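Local atomic coordinates of amidohydrolase (Brucella melitensis biovar Abortus, PDB entry 4F0L), a protein that probably acts as a metal-dependent deaminase of the amidohydrolase family, holding an iron ion in its metal site. Residues B[394-399]-B[424-429]. Numbering follows the deposited sequence.
Sequences DFVSLD and CDVWVR
Phe395 and Trp427 form an antiparallel hydrogen-bonded pair between strands 395-399 and 422-428; the axes of the parts 395-399 and 424-428 approach to 4.7 Å with directions 179° apart. Two backbone bonds join the pair, Trp427 N to Phe395 O (2.9 Å) being the straighter; Val396 and Val426 follow as a non-hydrogen-bonded pair. Beyond them the register shifts: Ser397 N donates to Asp425 O, while Ser397 O accepts from Cys424 N (2.7 Å), so that one residue faces two. The extra amide, Asp425 N, is taken up by Ser397 OG at 3.0 Å. That hydroxyl stands between its own backbone N and carbonyl carbon (chi1 71°), which brings it over to the bulge, and it also bonds Gln54. On the face bearing Phe395 and Trp427 the rings meet obliquely, the phenyl plane at 41° to the indole's five-membered ring. Phe395 CE1 lies over one indole face, 3.4 Å from Trp427 CD2, whereas Ser397 N lies at the indole edge, in plane. At the far end Asp394 OD1 accepts an almost straight bond from Arg429 N (2.8 Å) and has a second partner in Ser392. Asp425 OD2 forms a salt bridge with Lys432 and a hydrogen bond with Gln54 NE2, while OD1 accepts from Gly436 N. Cys424 and Asp425 facing Ser397 is the pairing of a beta bulge, here of the classic kind, in a mixed sheet where strand 395-399 lies between strands 56-66 and 422-428, away from the iron site.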
ATOM      1  N   ASP B 394      10.616 -14.050  20.255  1.00 13.52           N
ATOM      2  CA  ASP B 394      10.422 -13.477  18.932  1.00 13.65           C
ATOM      3  C   ASP B 394       9.492 -12.260  19.063  1.00 13.86           C
ATOM      4  O   ASP B 394       8.295 -12.407  19.340  1.00 14.32           O
ATOM      5  CB  ASP B 394       9.745 -14.489  17.989  1.00 13.36           C
ATOM      6  CG  ASP B 394      10.529 -15.776  17.796  1.00 14.03           C
ATOM      7  OD1 ASP B 394      11.607 -15.986  18.393  1.00 15.08           O
ATOM      8  OD2 ASP B 394      10.046 -16.620  17.018  1.00 14.61           O
ATOM      9  N   PHE B 395      10.013 -11.058  18.843  1.00 14.01           N
ATOM     10  CA  PHE B 395       9.179  -9.892  18.976  1.00 13.88           C
ATOM     11  C   PHE B 395       9.836  -8.703  18.308  1.00 14.01           C
ATOM     12  O   PHE B 395      10.974  -8.816  17.792  1.00 13.37           O
ATOM     13  CB  PHE B 395       8.807  -9.623  20.451  1.00 14.84           C
ATOM     14  CG  PHE B 395       9.956  -9.721  21.398  1.00 16.14           C
ATOM     15  CD1 PHE B 395      10.873  -8.701  21.490  1.00 16.73           C
ATOM     16  CD2 PHE B 395      10.145 -10.866  22.171  1.00 16.82           C
ATOM     17  CE1 PHE B 395      11.944  -8.793  22.363  1.00 17.77           C
ATOM     18  CE2 PHE B 395      11.203 -10.945  23.040  1.00 17.58           C
ATOM     19  CZ  PHE B 395      12.107  -9.918  23.134  1.00 17.94           C
ATOM     20  N   VAL B 396       9.079  -7.599  18.256  1.00 13.63           N
ATOM     21  CA  VAL B 396       9.371  -6.437  17.417  1.00 13.69           C
ATOM     22  C   VAL B 396       9.134  -5.135  18.222  1.00 14.44           C
ATOM     23  O   VAL B 396       8.127  -5.026  18.941  1.00 13.42           O
ATOM     24  CB  VAL B 396       8.442  -6.434  16.164  1.00 13.33           C
ATOM     25  CG1 VAL B 396       8.654  -5.212  15.264  1.00 12.66           C
ATOM     26  CG2 VAL B 396       8.596  -7.730  15.340  1.00 13.05           C
ATOM     27  N   SER B 397      10.066  -4.157  18.137  1.00 15.10           N
ATOM     28  CA  SER B 397       9.778  -2.834  18.684  1.00 15.66           C
ATOM     29  C   SER B 397       9.471  -1.868  17.540  1.00 15.70           C
ATOM     30  O   SER B 397      10.011  -1.997  16.439  1.00 15.31           O
ATOM     31  CB  SER B 397      10.888  -2.312  19.559  1.00 17.04           C
ATOM     32  OG  SER B 397      12.032  -1.955  18.794  1.00 17.60           O
ATOM     33  N   LEU B 398       8.560  -0.936  17.805  1.00 15.58           N
ATOM     34  CA  LEU B 398       8.123  -0.011  16.811  1.00 15.89           C
ATOM     35  C   LEU B 398       8.706   1.368  17.084  1.00 17.80           C
ATOM     36  O   LEU B 398       8.726   1.812  18.232  1.00 18.97           O
ATOM     37  CB  LEU B 398       6.591   0.051  16.769  1.00 15.10           C
ATOM     38  CG  LEU B 398       5.891  -1.252  16.357  1.00 14.41           C
ATOM     39  CD1 LEU B 398       4.396  -1.115  16.556  1.00 13.96           C
ATOM     40  CD2 LEU B 398       6.177  -1.671  14.900  1.00 13.71           C
ATOM     41  N   ASP B 399       9.131   2.054  16.021  1.00 18.69           N
ATOM     42  CA  ASP B 399       9.558   3.449  16.123  1.00 20.08           C
ATOM     43  C   ASP B 399       8.293   4.299  16.212  1.00 19.89           C
ATOM     44  O   ASP B 399       7.523   4.374  15.246  1.00 17.97           O
ATOM     45  CB  ASP B 399      10.401   3.828  14.900  1.00 21.10           C
ATOM     46  CG  ASP B 399      10.862   5.286  14.914  1.00 23.09           C
ATOM     47  OD1 ASP B 399      10.197   6.151  15.465  1.00 24.76           O
ATOM     48  OD2 ASP B 399      11.943   5.557  14.398  1.00 25.84           O
ATOM     49  N   CYS B 424      11.443  -0.993  14.340  1.00 17.53           N
ATOM     50  CA  CYS B 424      12.730  -0.555  14.877  1.00 18.46           C
ATOM     51  C   CYS B 424      13.668  -1.770  15.087  1.00 17.28           C
ATOM     52  O   CYS B 424      14.469  -2.098  14.223  1.00 16.31           O
ATOM     53  CB  CYS B 424      12.530   0.254  16.151  1.00 20.28           C
ATOM     54  SG  CYS B 424      14.017   1.158  16.640  1.00 25.01           S
ATOM     55  N   ASP B 425      13.509  -2.478  16.209  1.00 16.69           N
ATOM     56  CA  ASP B 425      14.290  -3.686  16.480  1.00 16.12           C
ATOM     57  C   ASP B 425      13.463  -4.945  16.300  1.00 14.73           C
ATOM     58  O   ASP B 425      12.244  -4.944  16.484  1.00 14.05           O
ATOM     59  CB  ASP B 425      14.872  -3.632  17.898  1.00 17.09           C
ATOM     60  CG  ASP B 425      15.848  -2.481  18.085  1.00 18.50           C
ATOM     61  OD1 ASP B 425      16.236  -1.819  17.107  1.00 18.95           O
ATOM     62  OD2 ASP B 425      16.262  -2.220  19.246  1.00 20.51           O
ATOM     63  N   VAL B 426      14.134  -6.039  15.971  1.00 14.10           N
ATOM     64  CA  VAL B 426      13.466  -7.299  15.805  1.00 13.23           C
ATOM     65  C   VAL B 426      14.356  -8.393  16.380  1.00 13.50           C
ATOM     66  O   VAL B 426      15.538  -8.455  16.052  1.00 13.63           O
ATOM     67  CB  VAL B 426      13.197  -7.599  14.312  1.00 12.49           C
ATOM     68  CG1 VAL B 426      12.499  -8.945  14.175  1.00 11.62           C
ATOM     69  CG2 VAL B 426      12.414  -6.453  13.615  1.00 12.51           C
ATOM     70  N   TRP B 427      13.781  -9.219  17.254  1.00 13.75           N
ATOM     71  CA  TRP B 427      14.453 -10.351  17.849  1.00 14.13           C
ATOM     72  C   TRP B 427      13.842 -11.633  17.393  1.00 13.67           C
ATOM     73  O   TRP B 427      12.606 -11.770  17.351  1.00 13.30           O
ATOM     74  CB  TRP B 427      14.290 -10.320  19.325  1.00 15.36           C
ATOM     75  CG  TRP B 427      14.912  -9.154  20.073  1.00 16.34           C
ATOM     76  CD1 TRP B 427      16.077  -9.141  20.802  1.00 17.55           C
ATOM     77  CD2 TRP B 427      14.373  -7.801  20.196  1.00 16.59           C
ATOM     78  NE1 TRP B 427      16.299  -7.912  21.369  1.00 18.36           N
ATOM     79  CE2 TRP B 427      15.301  -7.064  21.042  1.00 17.84           C
ATOM     80  CE3 TRP B 427      13.254  -7.147  19.690  1.00 15.78           C
ATOM     81  CZ2 TRP B 427      15.104  -5.723  21.351  1.00 18.30           C
ATOM     82  CZ3 TRP B 427      13.030  -5.830  20.068  1.00 16.21           C
ATOM     83  CH2 TRP B 427      13.945  -5.127  20.862  1.00 17.46           C
ATOM     84  N   VAL B 428      14.697 -12.615  17.108  1.00 13.65           N
ATOM     85  CA  VAL B 428      14.272 -13.997  16.859  1.00 13.58           C
ATOM     86  C   VAL B 428      15.115 -14.934  17.747  1.00 14.72           C
ATOM     87  O   VAL B 428      16.350 -14.886  17.726  1.00 15.36           O
ATOM     88  CB  VAL B 428      14.412 -14.370  15.366  1.00 12.78           C
ATOM     89  CG1 VAL B 428      14.146 -15.861  15.156  1.00 12.82           C
ATOM     90  CG2 VAL B 428      13.451 -13.514  14.506  1.00 11.64           C
ATOM     91  N   ARG B 429      14.440 -15.757  18.535  1.00 15.45           N
ATOM     92  CA  ARG B 429      15.086 -16.622  19.525  1.00 17.02           C
ATOM     93  C   ARG B 429      16.014 -15.802  20.383  1.00 17.96           C
ATOM     94  O   ARG B 429      17.117 -16.232  20.716  1.00 19.19           O
ATOM     95  CB  ARG B 429      15.806 -17.826  18.898  1.00 17.65           C
ATOM     96  CG  ARG B 429      14.897 -18.685  18.010  1.00 17.39           C
ATOM     97  CD  ARG B 429      15.548 -20.005  17.600  1.00 18.34           C
ATOM     98  NE  ARG B 429      16.773 -19.788  16.866  1.00 18.46           N
ATOM     99  CZ  ARG B 429      16.831 -19.444  15.582  1.00 18.05           C
ATOM    100  NH1 ARG B 429      15.711 -19.305  14.849  1.00 17.12           N
ATOM    101  NH2 ARG B 429      18.020 -19.241  15.001  1.00 18.30           N
TER